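Local coordinates for phenazine-1-carboxylate N-methyltransferase (Pseudomonas aeruginosa, PDB 2IP2), which catalyses the S-adenosyl-L-methionine-dependent N-methylation of phenazine-1-carboxylate to 5-methylphenazine-1-carboxylate, a step in the biosynthesis of the blue virulence pigment pyocyanin, at residues P122-E125 and D131-S134; A108-A113 and W287-F292; V27-G32 and D97-Y102. All blocks are in the same frame, centred on the assembly; numbering follows the deposited sequence.

Contact 1: residues P122-E125 and D131-S134; sequences PGFE and DFYS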
ATOM      1  N   PRO A 122     -11.783   6.905  15.782  1.00 25.17           N
ATOM      2  CA  PRO A 122     -11.244   5.903  14.834  1.00 23.54           C
ATOM      3  C   PRO A 122     -11.756   6.212  13.421  1.00 22.52           C
ATOM      4  O   PRO A 122     -12.875   6.667  13.265  1.00 22.67           O
ATOM      5  CB  PRO A 122     -11.819   4.595  15.365  1.00 22.86           C
ATOM      6  CG  PRO A 122     -11.872   4.900  16.884  1.00 26.20           C
ATOM      7  CD  PRO A 122     -12.469   6.267  16.913  1.00 23.65           C
ATOM      8  N   GLY A 123     -10.906   6.046  12.407  1.00 22.53           N
ATOM      9  CA  GLY A 123     -11.350   6.232  11.017  1.00 20.15           C
ATOM     10  C   GLY A 123     -12.572   5.405  10.663  1.00 21.32           C
ATOM     11  O   GLY A 123     -13.446   5.881   9.924  1.00 22.95           O
ATOM     12  N   PHE A 124     -12.687   4.220  11.250  1.00 20.32           N
ATOM     13  CA  PHE A 124     -13.894   3.408  10.973  1.00 22.46           C
ATOM     14  C   PHE A 124     -15.158   4.228  11.389  1.00 22.34           C
ATOM     15  O   PHE A 124     -16.116   4.356  10.634  1.00 22.80           O
ATOM     16  CB  PHE A 124     -13.912   2.055  11.674  1.00 21.61           C
ATOM     17  CG  PHE A 124     -15.099   1.215  11.248  1.00 24.02           C
ATOM     18  CD1 PHE A 124     -16.391   1.416  11.845  1.00 26.12           C
ATOM     19  CD2 PHE A 124     -14.975   0.322  10.187  1.00 24.25           C
ATOM     20  CE1 PHE A 124     -17.521   0.684  11.420  1.00 25.95           C
ATOM     21  CE2 PHE A 124     -16.085  -0.452   9.754  1.00 25.91           C
ATOM     22  CZ  PHE A 124     -17.386  -0.238  10.358  1.00 27.94           C
ATOM     23  N   GLU A 125     -15.122   4.773  12.590  1.00 22.81           N
ATOM     24  CA  GLU A 125     -16.256   5.569  13.104  1.00 23.11           C
ATOM     25  C   GLU A 125     -16.484   6.829  12.253  1.00 23.81           C
ATOM     26  O   GLU A 125     -17.658   7.207  11.935  1.00 24.04           O
ATOM     27  CB  GLU A 125     -15.987   5.940  14.550  1.00 24.52           C
ATOM     28  CG  GLU A 125     -17.223   6.736  15.140  1.00 26.95           C
ATOM     29  CD  GLU A 125     -17.243   6.786  16.638  1.00 34.36           C
ATOM     30  OE1 GLU A 125     -16.434   6.103  17.284  1.00 30.54           O
ATOM     31  OE2 GLU A 125     -18.117   7.500  17.151  1.00 34.44           O
ATOM     32  N   ASP A 131     -19.557   3.197  15.662  1.00 27.61           N
ATOM     33  CA  ASP A 131     -18.371   2.518  16.104  1.00 28.91           C
ATOM     34  C   ASP A 131     -18.328   1.090  15.573  1.00 27.68           C
ATOM     35  O   ASP A 131     -19.377   0.481  15.299  1.00 26.44           O
ATOM     36  CB  ASP A 131     -18.158   2.628  17.626  1.00 30.71           C
ATOM     37  CG  ASP A 131     -18.965   1.631  18.396  1.00 31.62           C
ATOM     38  OD1 ASP A 131     -20.103   1.980  18.781  1.00 40.50           O
ATOM     39  OD2 ASP A 131     -18.469   0.508  18.637  1.00 32.31           O
ATOM     40  N   PHE A 132     -17.115   0.567  15.421  1.00 27.10           N
ATOM     41  CA  PHE A 132     -16.882  -0.721  14.763  1.00 27.16           C
ATOM     42  C   PHE A 132     -17.701  -1.907  15.340  1.00 26.47           C
ATOM     43  O   PHE A 132     -18.380  -2.625  14.593  1.00 26.28           O
ATOM     44  CB  PHE A 132     -15.377  -1.070  14.829  1.00 27.51           C
ATOM     45  CG  PHE A 132     -15.007  -2.347  14.091  1.00 27.17           C
ATOM     46  CD1 PHE A 132     -15.210  -2.438  12.723  1.00 29.01           C
ATOM     47  CD2 PHE A 132     -14.563  -3.478  14.781  1.00 29.80           C
ATOM     48  CE1 PHE A 132     -14.894  -3.614  12.002  1.00 28.34           C
ATOM     49  CE2 PHE A 132     -14.239  -4.670  14.064  1.00 31.79           C
ATOM     50  CZ  PHE A 132     -14.424  -4.706  12.661  1.00 30.56           C
ATOM     51  N   TYR A 133     -17.573  -2.144  16.640  1.00 27.60           N
ATOM     52  CA  TYR A 133     -18.294  -3.274  17.251  1.00 29.95           C
ATOM     53  C   TYR A 133     -19.800  -3.056  17.295  1.00 29.18           C
ATOM     54  O   TYR A 133     -20.540  -4.027  17.167  1.00 31.01           O
ATOM     55  CB  TYR A 133     -17.764  -3.664  18.642  1.00 31.97           C
ATOM     56  CG  TYR A 133     -16.396  -4.269  18.511  1.00 35.14           C
ATOM     57  CD1 TYR A 133     -16.222  -5.471  17.813  1.00 36.65           C
ATOM     58  CD2 TYR A 133     -15.257  -3.604  19.023  1.00 38.38           C
ATOM     59  CE1 TYR A 133     -14.940  -6.031  17.641  1.00 39.54           C
ATOM     60  CE2 TYR A 133     -13.979  -4.146  18.860  1.00 39.08           C
ATOM     61  CZ  TYR A 133     -13.831  -5.358  18.169  1.00 41.47           C
ATOM     62  OH  TYR A 133     -12.559  -5.900  18.012  1.00 44.74           O
ATOM     63  N   SER A 134     -20.241  -1.810  17.400  1.00 28.36           N
ATOM     64  CA  SER A 134     -21.705  -1.537  17.271  1.00 28.98           C
ATOM     65  C   SER A 134     -22.195  -1.910  15.882  1.00 28.88           C
ATOM     66  O   SER A 134     -23.254  -2.558  15.757  1.00 27.67           O
ATOM     67  CB  SER A 134     -22.061  -0.091  17.563  1.00 29.89           C
ATOM     68  OG  SER A 134     -21.712   0.218  18.887  1.00 34.29           O
TER
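Glu125 and Asp131 bring the two backbones closest, their CA atoms 4.8 Å apart, and Phe124 and Phe132 are the next pair, with CA atoms 6.4 Å apart; here the first turn of helix 123-128 meets the first turn of helix 132-138. The contact is carried by a T-shaped pair of phenylalanines. Phe132 drives one corner of its ring edge, CD1, onto a face of Phe124, so that CD1 stands over the ring centre and lies 3.7 Å from Phe124 CE2. The planes are turned 83° against each other, the centroids 5.0 Å apart. Both rings swing to the side of their own carbonyl carbon, with chi1 of -174° in Phe124 and -176° in Phe132. The Phe124 ring thereby also reaches the backbone of its partner, CD1 packing 3.7 Å from Phe132 CA. At the outer margin OE1 of Glu125 rests 3.9 Å from CB of Asp131. The carboxylate of Asp131 turns away to cap its own helix: its OD2 accepts from Ser134 N at 3.2 Å, the donor arriving from above the carboxylate plane. Phe128 stacks on Phe124, and Tyr135 meets it edge-to-face, while Phe146 meets Phe132 edge-to-face. With Phe124 on Ala109 of helix 105-109 and Phe132 on Cys295 of helix 282-295, this aromatic cluster joins these helices within the methyltransferase part of the chain. No hydrogen bond joins the segments; cohesion is dispersion plus the weak electrostatics of a C-H edge over a pi face. The capping bond and helix dipole would probably stabilise the Asp131 carboxylate, which may offset the like charge of Glu125.

Contact 2: residues A108-A113 and W287-F292; sequences AAWTPA and WDVHLF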
ATOM      1  N   ALA A 108     -12.372   1.884   3.554  1.00 20.37           N
ATOM      2  CA  ALA A 108     -13.168   3.035   3.959  1.00 20.39           C
ATOM      3  C   ALA A 108     -12.664   3.676   5.237  1.00 19.55           C
ATOM      4  O   ALA A 108     -12.602   4.917   5.351  1.00 20.54           O
ATOM      5  CB  ALA A 108     -14.626   2.601   4.153  1.00 20.06           C
ATOM      6  N   ALA A 109     -12.309   2.842   6.202  1.00 19.88           N
ATOM      7  CA  ALA A 109     -11.822   3.301   7.554  1.00 19.79           C
ATOM      8  C   ALA A 109     -10.552   4.103   7.478  1.00 20.62           C
ATOM      9  O   ALA A 109     -10.284   5.038   8.312  1.00 21.16           O
ATOM     10  CB  ALA A 109     -11.582   2.088   8.458  1.00 18.85           C
ATOM     11  N   TRP A 110      -9.690   3.675   6.556  1.00 18.93           N
ATOM     12  CA  TRP A 110      -8.393   4.296   6.423  1.00 18.38           C
ATOM     13  C   TRP A 110      -8.390   5.519   5.532  1.00 18.52           C
ATOM     14  O   TRP A 110      -7.355   6.190   5.356  1.00 19.21           O
ATOM     15  CB  TRP A 110      -7.355   3.257   5.948  1.00 19.68           C
ATOM     16  CG  TRP A 110      -6.715   2.514   7.013  1.00 18.44           C
ATOM     17  CD1 TRP A 110      -7.046   1.271   7.500  1.00 18.75           C
ATOM     18  CD2 TRP A 110      -5.523   2.921   7.715  1.00 22.15           C
ATOM     19  NE1 TRP A 110      -6.138   0.892   8.488  1.00 21.34           N
ATOM     20  CE2 TRP A 110      -5.192   1.879   8.617  1.00 18.40           C
ATOM     21  CE3 TRP A 110      -4.722   4.081   7.674  1.00 21.28           C
ATOM     22  CZ2 TRP A 110      -4.104   1.949   9.481  1.00 17.72           C
ATOM     23  CZ3 TRP A 110      -3.621   4.165   8.581  1.00 18.96           C
ATOM     24  CH2 TRP A 110      -3.341   3.099   9.455  1.00 19.09           C
ATOM     25  N   THR A 111      -9.531   5.845   4.941  1.00 19.29           N
ATOM     26  CA  THR A 111      -9.609   7.068   4.130  1.00 19.68           C
ATOM     27  C   THR A 111      -9.467   8.332   5.035  1.00 20.10           C
ATOM     28  O   THR A 111      -8.581   9.124   4.806  1.00 20.84           O
ATOM     29  CB  THR A 111     -10.867   7.041   3.250  1.00 20.52           C
ATOM     30  OG1 THR A 111     -10.678   5.974   2.330  1.00 21.47           O
ATOM     31  CG2 THR A 111     -11.093   8.372   2.495  1.00 21.69           C
ATOM     32  N   PRO A 112     -10.303   8.482   6.111  1.00 21.40           N
ATOM     33  CA  PRO A 112     -10.133   9.693   6.968  1.00 21.30           C
ATOM     34  C   PRO A 112      -9.047   9.563   8.025  1.00 22.13           C
ATOM     35  O   PRO A 112      -9.189  10.046   9.178  1.00 22.56           O
ATOM     36  CB  PRO A 112     -11.540   9.872   7.590  1.00 21.27           C
ATOM     37  CG  PRO A 112     -11.995   8.457   7.752  1.00 23.35           C
ATOM     38  CD  PRO A 112     -11.455   7.664   6.521  1.00 21.53           C
ATOM     39  N   ALA A 113      -7.921   8.961   7.658  1.00 21.70           N
ATOM     40  CA  ALA A 113      -6.915   8.654   8.653  1.00 21.59           C
ATOM     41  C   ALA A 113      -6.376   9.949   9.322  1.00 22.70           C
ATOM     42  O   ALA A 113      -6.002   9.949  10.503  1.00 21.79           O
ATOM     43  CB  ALA A 113      -5.769   7.902   7.981  1.00 21.43           C
ATOM     44  N   TRP A 287       0.233  -2.930  12.573  1.00 22.44           N
ATOM     45  CA  TRP A 287      -0.973  -3.492  13.253  1.00 21.82           C
ATOM     46  C   TRP A 287      -1.489  -2.595  14.393  1.00 22.35           C
ATOM     47  O   TRP A 287      -2.718  -2.433  14.601  1.00 21.10           O
ATOM     48  CB  TRP A 287      -0.700  -4.887  13.790  1.00 24.48           C
ATOM     49  CG  TRP A 287      -0.676  -5.975  12.739  1.00 25.67           C
ATOM     50  CD1 TRP A 287       0.399  -6.765  12.386  1.00 26.78           C
ATOM     51  CD2 TRP A 287      -1.761  -6.361  11.874  1.00 25.04           C
ATOM     52  NE1 TRP A 287       0.029  -7.625  11.372  1.00 30.00           N
ATOM     53  CE2 TRP A 287      -1.289  -7.410  11.053  1.00 27.63           C
ATOM     54  CE3 TRP A 287      -3.086  -5.940  11.746  1.00 26.99           C
ATOM     55  CZ2 TRP A 287      -2.112  -8.056  10.094  1.00 28.75           C
ATOM     56  CZ3 TRP A 287      -3.922  -6.611  10.818  1.00 27.61           C
ATOM     57  CH2 TRP A 287      -3.430  -7.646  10.023  1.00 26.28           C
ATOM     58  N   ASP A 288      -0.565  -1.996  15.144  1.00 23.43           N
ATOM     59  CA  ASP A 288      -0.988  -1.138  16.256  1.00 22.10           C
ATOM     60  C   ASP A 288      -1.774   0.094  15.803  1.00 22.01           C
ATOM     61  O   ASP A 288      -2.806   0.425  16.403  1.00 22.30           O
ATOM     62  CB  ASP A 288       0.230  -0.706  17.036  1.00 24.41           C
ATOM     63  CG  ASP A 288      -0.126   0.269  18.181  1.00 23.36           C
ATOM     64  OD1 ASP A 288      -0.776  -0.199  19.131  1.00 22.88           O
ATOM     65  OD2 ASP A 288       0.285   1.471  18.123  1.00 24.72           O
ATOM     66  N   VAL A 289      -1.310   0.731  14.716  1.00 21.94           N
ATOM     67  CA  VAL A 289      -2.001   1.931  14.230  1.00 21.57           C
ATOM     68  C   VAL A 289      -3.334   1.522  13.628  1.00 20.09           C
ATOM     69  O   VAL A 289      -4.362   2.187  13.821  1.00 19.24           O
ATOM     70  CB  VAL A 289      -1.140   2.806  13.287  1.00 22.89           C
ATOM     71  CG1 VAL A 289      -1.960   4.018  12.813  1.00 23.19           C
ATOM     72  CG2 VAL A 289       0.119   3.383  14.049  1.00 24.58           C
ATOM     73  N   HIS A 290      -3.324   0.372  12.961  1.00 20.66           N
ATOM     74  CA  HIS A 290      -4.565  -0.153  12.410  1.00 20.42           C
ATOM     75  C   HIS A 290      -5.611  -0.419  13.507  1.00 21.00           C
ATOM     76  O   HIS A 290      -6.823  -0.129  13.328  1.00 20.30           O
ATOM     77  CB  HIS A 290      -4.286  -1.455  11.669  1.00 19.46           C
ATOM     78  CG  HIS A 290      -5.539  -2.142  11.203  1.00 21.42           C
ATOM     79  ND1 HIS A 290      -6.426  -1.546  10.317  1.00 22.15           N
ATOM     80  CD2 HIS A 290      -6.060  -3.360  11.505  1.00 22.95           C
ATOM     81  CE1 HIS A 290      -7.417  -2.392  10.064  1.00 22.44           C
ATOM     82  NE2 HIS A 290      -7.226  -3.494  10.777  1.00 24.21           N
ATOM     83  N   LEU A 291      -5.166  -0.951  14.652  1.00 21.51           N
ATOM     84  CA  LEU A 291      -6.090  -1.210  15.778  1.00 23.33           C
ATOM     85  C   LEU A 291      -6.788   0.068  16.262  1.00 22.97           C
ATOM     86  O   LEU A 291      -7.999   0.058  16.551  1.00 23.59           O
ATOM     87  CB  LEU A 291      -5.356  -1.944  16.925  1.00 22.72           C
ATOM     88  CG  LEU A 291      -6.202  -2.499  18.077  1.00 28.02           C
ATOM     89  CD1 LEU A 291      -7.431  -3.234  17.542  1.00 32.14           C
ATOM     90  CD2 LEU A 291      -5.381  -3.474  18.884  1.00 29.79           C
ATOM     91  N   PHE A 292      -6.035   1.175  16.328  1.00 23.06           N
ATOM     92  CA  PHE A 292      -6.614   2.456  16.572  1.00 23.55           C
ATOM     93  C   PHE A 292      -7.616   2.828  15.456  1.00 23.27           C
ATOM     94  O   PHE A 292      -8.756   3.243  15.730  1.00 21.34           O
ATOM     95  CB  PHE A 292      -5.544   3.584  16.690  1.00 23.39           C
ATOM     96  CG  PHE A 292      -6.175   4.945  16.599  1.00 25.70           C
ATOM     97  CD1 PHE A 292      -6.906   5.452  17.694  1.00 27.07           C
ATOM     98  CD2 PHE A 292      -6.170   5.663  15.364  1.00 24.49           C
ATOM     99  CE1 PHE A 292      -7.593   6.676  17.568  1.00 28.21           C
ATOM    100  CE2 PHE A 292      -6.816   6.877  15.229  1.00 23.42           C
ATOM    101  CZ  PHE A 292      -7.549   7.400  16.344  1.00 24.51           C
TER
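NE1 of Trp110 donates its N-H to ND1 of His290 across 3.1 Å, in a nearly straight bond with an angle of 171° at the hydrogen. Donor and acceptor each lie close to the plane of the other's ring, and those planes are only 5° apart, so the two heterocycles meet rim to rim with neither over the other's face. The imidazole is swung to the carbonyl side of its residue (chi1 173°), which carries it to the indole rim. Farther along the same indole, the six-membered ring lies against the helix itself: Trp110 CZ2 comes within 3.6 Å of His290 CA, and Trp110 CH2 touches the CG1 methyl of Val289 at 3.7 Å. One flat side chain thus reaches the helix with a polar grip at its nitrogen and an apolar one at its benzene end. All three touching residues are buried, and the bond satisfies the indole nitrogen there. Phe106 meets His290 edge-to-face, and Met293 packs on Trp110. Trp110 also begins a type I beta turn, ending at Ala113, that links helix 105-109 to helix 113-119, and Arg23 of the second subunit hydrogen-bonds to the carbonyl oxygens of Trp110 and Thr111. The contact therefore fastens this turn to helix 282-295, which lies far along the chain between strands 267-272 and 314-322 of the Rossmann-like methyltransferase domain.

Contact 3: residues V27-G32 and D97-Y102; sequences VATRLG and DMVLFY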
ATOM      1  N   VAL A  27      -8.718  -6.478  -6.120  1.00 18.71           N
ATOM      2  CA  VAL A  27      -9.386  -6.743  -7.342  1.00 19.26           C
ATOM      3  C   VAL A  27      -9.266  -8.182  -7.796  1.00 18.93           C
ATOM      4  O   VAL A  27     -10.268  -8.811  -8.159  1.00 20.09           O
ATOM      5  CB  VAL A  27      -8.914  -5.762  -8.445  1.00 20.16           C
ATOM      6  CG1 VAL A  27      -9.469  -6.221  -9.820  1.00 20.69           C
ATOM      7  CG2 VAL A  27      -9.351  -4.281  -8.145  1.00 22.41           C
ATOM      8  N   ALA A  28      -8.061  -8.724  -7.822  1.00 17.96           N
ATOM      9  CA  ALA A  28      -7.886 -10.143  -8.213  1.00 20.10           C
ATOM     10  C   ALA A  28      -8.766 -11.051  -7.324  1.00 20.84           C
ATOM     11  O   ALA A  28      -9.330 -12.055  -7.806  1.00 20.12           O
ATOM     12  CB  ALA A  28      -6.384 -10.558  -8.056  1.00 20.84           C
ATOM     13  N   THR A  29      -8.852 -10.688  -6.036  1.00 20.04           N
ATOM     14  CA  THR A  29      -9.665 -11.442  -5.059  1.00 20.61           C
ATOM     15  C   THR A  29     -11.178 -11.326  -5.333  1.00 21.20           C
ATOM     16  O   THR A  29     -11.857 -12.352  -5.448  1.00 22.50           O
ATOM     17  CB  THR A  29      -9.262 -11.106  -3.586  1.00 20.81           C
ATOM     18  OG1 THR A  29      -7.863 -11.331  -3.473  1.00 22.71           O
ATOM     19  CG2 THR A  29     -10.033 -12.071  -2.551  1.00 21.40           C
ATOM     20  N   ARG A  30     -11.709 -10.125  -5.417  1.00 22.31           N
ATOM     21  CA  ARG A  30     -13.117  -9.883  -5.759  1.00 24.13           C
ATOM     22  C   ARG A  30     -13.479 -10.614  -7.050  1.00 24.64           C
ATOM     23  O   ARG A  30     -14.550 -11.188  -7.139  1.00 26.37           O
ATOM     24  CB  ARG A  30     -13.348  -8.415  -6.118  1.00 27.05           C
ATOM     25  CG  ARG A  30     -13.711  -7.424  -5.086  1.00 29.60           C
ATOM     26  CD  ARG A  30     -15.243  -7.277  -4.877  1.00 35.10           C
ATOM     27  NE  ARG A  30     -16.022  -6.670  -5.983  1.00 37.90           N
ATOM     28  CZ  ARG A  30     -16.292  -5.372  -6.146  1.00 41.63           C
ATOM     29  NH1 ARG A  30     -15.799  -4.427  -5.333  1.00 41.31           N
ATOM     30  NH2 ARG A  30     -17.058  -5.004  -7.169  1.00 46.19           N
ATOM     31  N   LEU A  31     -12.595 -10.578  -8.047  1.00 23.97           N
ATOM     32  CA  LEU A  31     -12.883 -11.240  -9.335  1.00 25.06           C
ATOM     33  C   LEU A  31     -12.733 -12.779  -9.322  1.00 24.51           C
ATOM     34  O   LEU A  31     -13.140 -13.441 -10.306  1.00 26.52           O
ATOM     35  CB  LEU A  31     -12.001 -10.662 -10.425  1.00 24.41           C
ATOM     36  CG  LEU A  31     -12.302  -9.192 -10.762  1.00 25.56           C
ATOM     37  CD1 LEU A  31     -11.424  -8.856 -11.932  1.00 24.34           C
ATOM     38  CD2 LEU A  31     -13.817  -8.884 -11.031  1.00 29.42           C
ATOM     39  N   GLY A  32     -12.156 -13.314  -8.255  1.00 23.70           N
ATOM     40  CA  GLY A  32     -11.923 -14.770  -8.107  1.00 25.18           C
ATOM     41  C   GLY A  32     -10.925 -15.319  -9.128  1.00 24.41           C
ATOM     42  O   GLY A  32     -10.969 -16.488  -9.487  1.00 23.39           O
ATOM     43  N   ASP A  97     -11.255 -14.027   2.549  1.00 22.10           N
ATOM     44  CA  ASP A  97     -12.241 -13.164   3.205  1.00 23.43           C
ATOM     45  C   ASP A  97     -11.604 -12.005   3.937  1.00 22.50           C
ATOM     46  O   ASP A  97     -12.250 -10.990   4.109  1.00 23.39           O
ATOM     47  CB  ASP A  97     -13.053 -13.980   4.210  1.00 23.50           C
ATOM     48  CG  ASP A  97     -13.917 -14.981   3.483  1.00 29.61           C
ATOM     49  OD1 ASP A  97     -14.636 -14.536   2.541  1.00 33.10           O
ATOM     50  OD2 ASP A  97     -13.795 -16.172   3.771  1.00 29.95           O
ATOM     51  N   MET A  98     -10.398 -12.208   4.450  1.00 21.27           N
ATOM     52  CA  MET A  98      -9.664 -11.087   5.100  1.00 22.92           C
ATOM     53  C   MET A  98      -9.336  -9.990   4.061  1.00 22.76           C
ATOM     54  O   MET A  98      -9.618  -8.791   4.280  1.00 21.38           O
ATOM     55  CB  MET A  98      -8.383 -11.585   5.788  1.00 23.48           C
ATOM     56  CG  MET A  98      -7.660 -10.503   6.593  1.00 26.22           C
ATOM     57  SD  MET A  98      -5.935 -10.867   6.871  1.00 34.89           S
ATOM     58  CE  MET A  98      -5.383 -10.611   5.169  1.00 37.44           C
ATOM     59  N   VAL A  99      -8.816 -10.393   2.909  1.00 22.46           N
ATOM     60  CA  VAL A  99      -8.519  -9.417   1.812  1.00 22.27           C
ATOM     61  C   VAL A  99      -9.753  -8.572   1.443  1.00 21.89           C
ATOM     62  O   VAL A  99      -9.684  -7.341   1.271  1.00 22.31           O
ATOM     63  CB  VAL A  99      -7.952 -10.139   0.549  1.00 21.04           C
ATOM     64  CG1 VAL A  99      -7.892  -9.190  -0.692  1.00 20.89           C
ATOM     65  CG2 VAL A  99      -6.547 -10.794   0.857  1.00 22.83           C
ATOM     66  N   LEU A 100     -10.893  -9.247   1.303  1.00 22.52           N
ATOM     67  CA  LEU A 100     -12.149  -8.576   0.916  1.00 22.31           C
ATOM     68  C   LEU A 100     -12.594  -7.581   1.969  1.00 21.91           C
ATOM     69  O   LEU A 100     -12.881  -6.441   1.624  1.00 21.14           O
ATOM     70  CB  LEU A 100     -13.269  -9.583   0.600  1.00 22.40           C
ATOM     71  CG  LEU A 100     -13.043 -10.477  -0.652  1.00 23.65           C
ATOM     72  CD1 LEU A 100     -14.146 -11.578  -0.721  1.00 25.88           C
ATOM     73  CD2 LEU A 100     -12.891  -9.613  -1.950  1.00 24.85           C
ATOM     74  N   PHE A 101     -12.598  -7.993   3.242  1.00 20.45           N
ATOM     75  CA  PHE A 101     -13.030  -7.101   4.338  1.00 20.14           C
ATOM     76  C   PHE A 101     -12.066  -5.929   4.461  1.00 19.78           C
ATOM     77  O   PHE A 101     -12.448  -4.772   4.589  1.00 21.42           O
ATOM     78  CB  PHE A 101     -13.116  -7.875   5.656  1.00 21.21           C
ATOM     79  CG  PHE A 101     -13.922  -7.145   6.704  1.00 21.85           C
ATOM     80  CD1 PHE A 101     -13.322  -6.153   7.464  1.00 20.16           C
ATOM     81  CD2 PHE A 101     -15.280  -7.377   6.841  1.00 26.51           C
ATOM     82  CE1 PHE A 101     -14.047  -5.435   8.441  1.00 20.45           C
ATOM     83  CE2 PHE A 101     -16.034  -6.662   7.800  1.00 25.08           C
ATOM     84  CZ  PHE A 101     -15.392  -5.683   8.602  1.00 23.07           C
ATOM     85  N   TYR A 102     -10.788  -6.215   4.293  1.00 20.07           N
ATOM     86  CA  TYR A 102      -9.778  -5.150   4.456  1.00 20.78           C
ATOM     87  C   TYR A 102      -9.858  -4.144   3.321  1.00 20.84           C
ATOM     88  O   TYR A 102      -9.671  -2.931   3.516  1.00 20.24           O
ATOM     89  CB  TYR A 102      -8.431  -5.808   4.494  1.00 20.26           C
ATOM     90  CG  TYR A 102      -8.049  -6.360   5.867  1.00 22.02           C
ATOM     91  CD1 TYR A 102      -9.006  -6.788   6.806  1.00 22.65           C
ATOM     92  CD2 TYR A 102      -6.729  -6.447   6.213  1.00 23.66           C
ATOM     93  CE1 TYR A 102      -8.593  -7.272   8.095  1.00 25.43           C
ATOM     94  CE2 TYR A 102      -6.312  -6.925   7.484  1.00 22.60           C
ATOM     95  CZ  TYR A 102      -7.229  -7.338   8.384  1.00 25.56           C
ATOM     96  OH  TYR A 102      -6.777  -7.838   9.607  1.00 27.47           O
TER
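The last turns of helix 6-30 pass beside helix 96-102, nearest at Arg30 and Leu100, whose CA atoms are 6.9 Å apart. Thr29 lies at the middle of the contact and splits its two branches between two partners. Thr29 OG1 lies 3.5 Å from CG1 of Val99, and Thr29 CG2 packs 3.8 Å from CD2 of Leu100. A chi1 of -54° sets the hydroxyl beside its own backbone N; from there OG1 bonds back to the carbonyl oxygen of Val25, one turn earlier, so the polar atom is satisfied within its helix and can face a methyl. Leu100 extends its CD2 methyl over the backbone of the other helix, 3.7 Å from Arg30 N. Leu100 CD2 also lies 3.9 Å from Arg30 CG, the aliphatic root of the arginine. Beyond CG the arginine bends at chi2 and chi3, and its NH2 makes a salt bridge to Glu115 of the second subunit. Leu88 packs on both Thr29 and Val99. With no hydrogen bond between the segments, this is a largely apolar helix-helix contact, with the arginine stem at its exposed margin. It ties the long N-terminal helix of the O-methyltransferase dimerisation domain to helix 96-102 beside the subunit interface, in keeping with the homodimer this enzyme forms in solution.

In the fold
Contacts 1 and 2 are neighbours, their centres about 10 Å apart: Ala109 CB packs on Phe124 CA at 3.7 Å, and Pro122 CB lies 3.4 Å from Phe292 O. Contact 3 stands farther off, about 21 Å from contact 1 and about 18 Å from contact 2 between centres, yet it reaches both. Phe101 CZ lies 4.0 Å from Phe132 CE1, and Tyr102 OH is 3.3 Å from Trp287 CZ3. Phe106 joins them further, its ring meeting Phe132, His290 and Phe101. The second subunit touches contacts 2 and 3. The side chains of Phe132 and His290 each lie about 11 Å from that of Arg241, a predicted S-adenosyl-L-methionine-binding residue.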